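Local coordinates for chitin elicitor-binding protein (Oryza sativa subsp. japonica, PDB 5JCD) that binds chitin oligosaccharides from fungal cell walls at the rice cell surface and helps pass the elicitor signal on to defence responses, at residues Asn143-Thr157 and Pro180-Pro194. Residues are numbered along the deposited sequence; the frame is centred on the assembly and turned at random.
Sequences NVMHLAYSVGKGENT and PTKLQMGQILDVPLP. With NAG (2-acetamido-2-deoxy-beta-D-glucopyranose), chain D.
H146 reaches across to D190 with ND1, which donates a nearly straight hydrogen bond of 2.7 Å to OD1. The carboxylate oxygen lies in the imidazole plane and accepts on its syn lone pair, although ring and carboxylate planes are 55° apart. D190 has CG anti to its own N (chi1 174°), which lets the carboxylate reach H146 ND1; OD2 salt-bridges R174, and H146 NE2 donates to the D137 carbonyl. A leucine in place of D190 would probably leave H146 ND1 without its acceptor and R174 without its counter-charge.

Backbone bonds join strands 145-150 and 188-193 as an antiparallel pair, with M145-L193, L147-V191 and Y149-L189 as the hydrogen-bonded pairs. Beyond them V151 N donates to Q187 O. This is the antiparallel strand pair of the beta-alpha-alpha-beta LysM fold, in the more C-terminal LysM of this chain, its strands linked through helices 157-163 and 168-174, with strand 12-20 added in parallel on the other edge of 145-150.

Apolar packing falls partly on the face that carries L147, Y149, V191 and L193, where I160 and L171 of the two helices pack: L193 CD1 rests on L147 CB at 3.7 Å and V191 CG2 on Y149 CB. V151 splits its branches: CG1 meets L183 CD2 at 3.6 Å, while CG2 touches L189 CD1.

L183, Q184, M185 and G154 belong to the chitin-binding site. E155 OE1 takes Y149 OH and G152 N from opposite faces of its carboxylate, and N156 ND2 carries the N-linked NAG while its OD1 caps the start of helix 157-163 at A159 N.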
# COMPACT_ATOMS: atom_id res chain seq x y z
N ASN A 143 -9.24 9.65 -14.57
CA ASN A 143 -8.64 9.75 -13.26
C ASN A 143 -9.03 8.59 -12.35
O ASN A 143 -10.20 8.20 -12.28
CB ASN A 143 -8.96 11.10 -12.61
CG ASN A 143 -8.08 12.20 -13.16
OD1 ASN A 143 -8.48 12.98 -14.02
ND2 ASN A 143 -6.84 12.26 -12.67
N VAL A 144 -8.03 8.02 -11.69
CA VAL A 144 -8.26 6.88 -10.81
C VAL A 144 -7.53 7.06 -9.49
O VAL A 144 -6.56 7.81 -9.39
CB VAL A 144 -7.76 5.56 -11.45
CG1 VAL A 144 -8.77 5.04 -12.48
CG2 VAL A 144 -6.39 5.76 -12.07
N MET A 145 -7.99 6.35 -8.48
CA MET A 145 -7.24 6.19 -7.26
C MET A 145 -6.57 4.82 -7.27
O MET A 145 -7.25 3.79 -7.35
CB MET A 145 -8.16 6.29 -6.04
CG MET A 145 -7.37 6.46 -4.73
SD MET A 145 -8.21 5.87 -3.28
CE MET A 145 -9.79 6.68 -3.42
N HIS A 146 -5.24 4.80 -7.23
CA HIS A 146 -4.53 3.52 -7.19
C HIS A 146 -4.52 2.85 -5.82
O HIS A 146 -4.11 3.43 -4.82
CB HIS A 146 -3.11 3.69 -7.71
CG HIS A 146 -3.06 4.00 -9.18
ND1 HIS A 146 -2.94 3.03 -10.14
CD2 HIS A 146 -3.11 5.18 -9.83
CE1 HIS A 146 -2.90 3.60 -11.33
NE2 HIS A 146 -3.01 4.90 -11.17
N LEU A 147 -4.97 1.60 -5.80
CA LEU A 147 -5.06 0.81 -4.59
C LEU A 147 -4.14 -0.39 -4.69
O LEU A 147 -4.21 -1.16 -5.66
CB LEU A 147 -6.49 0.31 -4.41
CG LEU A 147 -6.78 -0.65 -3.26
CD1 LEU A 147 -6.61 0.04 -1.92
CD2 LEU A 147 -8.19 -1.26 -3.37
N ALA A 148 -3.26 -0.52 -3.70
CA ALA A 148 -2.38 -1.68 -3.59
C ALA A 148 -3.15 -2.78 -2.93
O ALA A 148 -3.68 -2.59 -1.82
CB ALA A 148 -1.15 -1.33 -2.77
N TYR A 149 -3.22 -3.92 -3.61
CA TYR A 149 -4.06 -5.04 -3.18
C TYR A 149 -3.27 -6.35 -3.11
O TYR A 149 -2.61 -6.73 -4.09
CB TYR A 149 -5.21 -5.20 -4.17
CG TYR A 149 -6.15 -6.29 -3.81
CD1 TYR A 149 -7.17 -6.07 -2.89
CD2 TYR A 149 -6.06 -7.54 -4.42
CE1 TYR A 149 -8.06 -7.08 -2.55
CE2 TYR A 149 -6.95 -8.56 -4.09
CZ TYR A 149 -7.94 -8.32 -3.15
OH TYR A 149 -8.83 -9.29 -2.81
N SER A 150 -3.31 -7.01 -1.95
CA SER A 150 -2.67 -8.30 -1.79
C SER A 150 -3.64 -9.44 -2.07
O SER A 150 -4.60 -9.62 -1.33
CB SER A 150 -2.09 -8.43 -0.37
OG SER A 150 -1.47 -9.70 -0.19
N VAL A 151 -3.37 -10.22 -3.11
CA VAL A 151 -4.27 -11.29 -3.52
C VAL A 151 -4.47 -12.34 -2.42
O VAL A 151 -3.51 -12.87 -1.82
CB VAL A 151 -3.73 -12.01 -4.79
CG1 VAL A 151 -4.55 -13.24 -5.06
CG2 VAL A 151 -3.71 -11.08 -6.01
N GLY A 152 -5.73 -12.62 -2.15
CA GLY A 152 -6.12 -13.63 -1.19
C GLY A 152 -6.09 -15.03 -1.77
O GLY A 152 -6.10 -15.20 -2.99
N LYS A 153 -6.03 -16.03 -0.91
CA LYS A 153 -6.02 -17.42 -1.35
C LYS A 153 -7.34 -17.82 -2.01
O LYS A 153 -8.41 -17.60 -1.46
CB LYS A 153 -5.72 -18.34 -0.16
CG LYS A 153 -6.44 -19.68 -0.17
CD LYS A 153 -5.66 -20.72 0.64
CE LYS A 153 -4.38 -21.17 -0.10
NZ LYS A 153 -4.57 -22.43 -0.91
N GLY A 154 -7.23 -18.43 -3.19
CA GLY A 154 -8.38 -18.89 -3.93
C GLY A 154 -8.98 -17.79 -4.78
O GLY A 154 -9.92 -18.04 -5.51
N GLU A 155 -8.42 -16.58 -4.74
CA GLU A 155 -8.94 -15.49 -5.55
C GLU A 155 -8.53 -15.55 -7.03
O GLU A 155 -7.51 -16.13 -7.40
CB GLU A 155 -8.56 -14.13 -4.93
CG GLU A 155 -9.33 -13.85 -3.62
CD GLU A 155 -8.95 -12.55 -2.90
OE1 GLU A 155 -8.00 -11.84 -3.31
OE2 GLU A 155 -9.62 -12.24 -1.89
N ASN A 156 -9.36 -14.94 -7.87
CA ASN A 156 -9.08 -14.83 -9.29
C ASN A 156 -9.19 -13.37 -9.77
O ASN A 156 -9.79 -12.53 -9.10
CB ASN A 156 -9.99 -15.76 -10.11
CG ASN A 156 -11.47 -15.52 -9.85
OD1 ASN A 156 -12.03 -14.52 -10.31
ND2 ASN A 156 -12.11 -16.46 -9.14
N THR A 157 -8.60 -13.07 -10.91
CA THR A 157 -8.54 -11.69 -11.39
C THR A 157 -9.92 -11.18 -11.79
O THR A 157 -10.18 -9.98 -11.75
CB THR A 157 -7.57 -11.56 -12.58
OG1 THR A 157 -7.86 -12.58 -13.54
CG2 THR A 157 -6.14 -11.78 -12.12
N PRO A 180 -3.68 -15.24 -15.98
CA PRO A 180 -4.53 -15.09 -14.79
C PRO A 180 -4.46 -16.30 -13.88
O PRO A 180 -4.47 -16.14 -12.66
CB PRO A 180 -5.95 -14.97 -15.38
CG PRO A 180 -5.72 -14.37 -16.74
CD PRO A 180 -4.42 -14.95 -17.22
N THR A 181 -4.41 -17.50 -14.46
CA THR A 181 -4.44 -18.73 -13.67
C THR A 181 -3.22 -18.87 -12.79
O THR A 181 -3.21 -19.65 -11.84
CB THR A 181 -4.60 -20.00 -14.54
OG1 THR A 181 -3.42 -20.18 -15.35
CG2 THR A 181 -5.83 -19.88 -15.43
N LYS A 182 -2.19 -18.11 -13.11
CA LYS A 182 -0.93 -18.17 -12.37
C LYS A 182 -0.93 -17.22 -11.18
O LYS A 182 0.10 -17.04 -10.54
CB LYS A 182 0.24 -17.82 -13.28
CG LYS A 182 0.38 -18.72 -14.50
CD LYS A 182 0.79 -20.14 -14.16
CE LYS A 182 1.15 -20.90 -15.44
NZ LYS A 182 1.15 -20.00 -16.65
N LEU A 183 -2.07 -16.58 -10.91
CA LEU A 183 -2.18 -15.60 -9.82
C LEU A 183 -1.73 -16.24 -8.50
O LEU A 183 -2.24 -17.27 -8.11
CB LEU A 183 -3.63 -15.11 -9.68
CG LEU A 183 -3.87 -13.79 -8.95
CD1 LEU A 183 -3.36 -12.66 -9.80
CD2 LEU A 183 -5.33 -13.57 -8.59
N GLN A 184 -0.77 -15.63 -7.81
CA GLN A 184 -0.36 -16.15 -6.52
C GLN A 184 -0.95 -15.43 -5.32
O GLN A 184 -1.18 -14.22 -5.35
CB GLN A 184 1.15 -16.16 -6.42
CG GLN A 184 1.75 -17.32 -7.15
CD GLN A 184 3.24 -17.28 -7.15
OE1 GLN A 184 3.84 -16.34 -6.64
NE2 GLN A 184 3.85 -18.34 -7.67
N MET A 185 -1.18 -16.20 -4.26
CA MET A 185 -1.54 -15.63 -2.99
C MET A 185 -0.43 -14.67 -2.56
O MET A 185 0.76 -14.98 -2.66
CB MET A 185 -1.71 -16.74 -1.97
CG MET A 185 -2.14 -16.27 -0.59
SD MET A 185 -2.00 -17.59 0.63
CE MET A 185 -2.93 -16.93 2.02
N GLY A 186 -0.81 -13.47 -2.12
CA GLY A 186 0.16 -12.51 -1.64
C GLY A 186 0.82 -11.69 -2.74
O GLY A 186 1.56 -10.76 -2.45
N GLN A 187 0.51 -12.01 -3.99
CA GLN A 187 0.89 -11.13 -5.09
C GLN A 187 0.23 -9.75 -4.92
O GLN A 187 -0.96 -9.64 -4.63
CB GLN A 187 0.42 -11.71 -6.43
CG GLN A 187 0.92 -10.93 -7.64
CD GLN A 187 0.72 -11.70 -8.95
OE1 GLN A 187 0.26 -12.85 -8.95
NE2 GLN A 187 1.09 -11.09 -10.07
N ILE A 188 1.03 -8.71 -5.09
CA ILE A 188 0.57 -7.35 -4.94
C ILE A 188 0.09 -6.76 -6.26
O ILE A 188 0.87 -6.61 -7.19
CB ILE A 188 1.71 -6.47 -4.41
CG1 ILE A 188 2.32 -7.08 -3.14
CG2 ILE A 188 1.22 -5.06 -4.18
CD1 ILE A 188 1.35 -7.26 -2.00
N LEU A 189 -1.18 -6.41 -6.31
CA LEU A 189 -1.76 -5.83 -7.51
C LEU A 189 -2.00 -4.30 -7.37
O LEU A 189 -2.41 -3.82 -6.32
CB LEU A 189 -3.10 -6.53 -7.82
CG LEU A 189 -3.10 -8.03 -8.15
CD1 LEU A 189 -4.50 -8.52 -8.52
CD2 LEU A 189 -2.18 -8.32 -9.30
N ASP A 190 -1.76 -3.58 -8.46
CA ASP A 190 -2.08 -2.17 -8.60
C ASP A 190 -3.47 -2.09 -9.21
O ASP A 190 -3.64 -2.35 -10.39
CB ASP A 190 -1.07 -1.48 -9.52
CG ASP A 190 -1.42 -0.01 -9.84
OD1 ASP A 190 -2.47 0.50 -9.38
OD2 ASP A 190 -0.65 0.65 -10.58
N VAL A 191 -4.46 -1.76 -8.39
CA VAL A 191 -5.85 -1.68 -8.83
C VAL A 191 -6.31 -0.24 -9.10
O VAL A 191 -6.40 0.57 -8.17
CB VAL A 191 -6.77 -2.29 -7.78
CG1 VAL A 191 -8.17 -2.41 -8.31
CG2 VAL A 191 -6.25 -3.66 -7.41
N PRO A 192 -6.54 0.11 -10.37
CA PRO A 192 -6.94 1.49 -10.64
C PRO A 192 -8.45 1.75 -10.41
O PRO A 192 -9.25 1.55 -11.31
CB PRO A 192 -6.58 1.69 -12.12
CG PRO A 192 -6.41 0.31 -12.68
CD PRO A 192 -6.52 -0.70 -11.59
N LEU A 193 -8.80 2.18 -9.21
CA LEU A 193 -10.19 2.47 -8.87
C LEU A 193 -10.72 3.64 -9.67
O LEU A 193 -10.16 4.75 -9.61
CB LEU A 193 -10.37 2.75 -7.36
CG LEU A 193 -10.42 1.63 -6.34
CD1 LEU A 193 -9.45 0.52 -6.65
CD2 LEU A 193 -10.19 2.19 -4.94
N PRO A 194 -11.80 3.40 -10.43
CA PRO A 194 -12.47 4.32 -11.35
C PRO A 194 -12.79 5.62 -10.64
O PRO A 194 -12.75 6.69 -11.25
CB PRO A 194 -13.77 3.61 -11.73
CG PRO A 194 -13.75 2.29 -11.09
CD PRO A 194 -12.47 2.08 -10.37
C1 NAG D . -13.55 -16.28 -8.98
C2 NAG D . -14.31 -17.43 -9.66
C3 NAG D . -15.81 -17.32 -9.40
C4 NAG D . -16.02 -17.40 -7.89
C5 NAG D . -15.28 -16.23 -7.25
C6 NAG D . -15.48 -16.15 -5.73
C7 NAG D . -13.06 -18.32 -11.50
C8 NAG D . -12.65 -18.17 -12.93
N2 NAG D . -14.01 -17.48 -11.07
O3 NAG D . -16.52 -18.32 -10.09
O4 NAG D . -17.38 -17.39 -7.53
O5 NAG D . -13.90 -16.27 -7.59
O6 NAG D . -14.88 -17.23 -5.03
O7 NAG D . -12.54 -19.16 -10.76
O HOH W 1 -6.83 -15.35 -11.66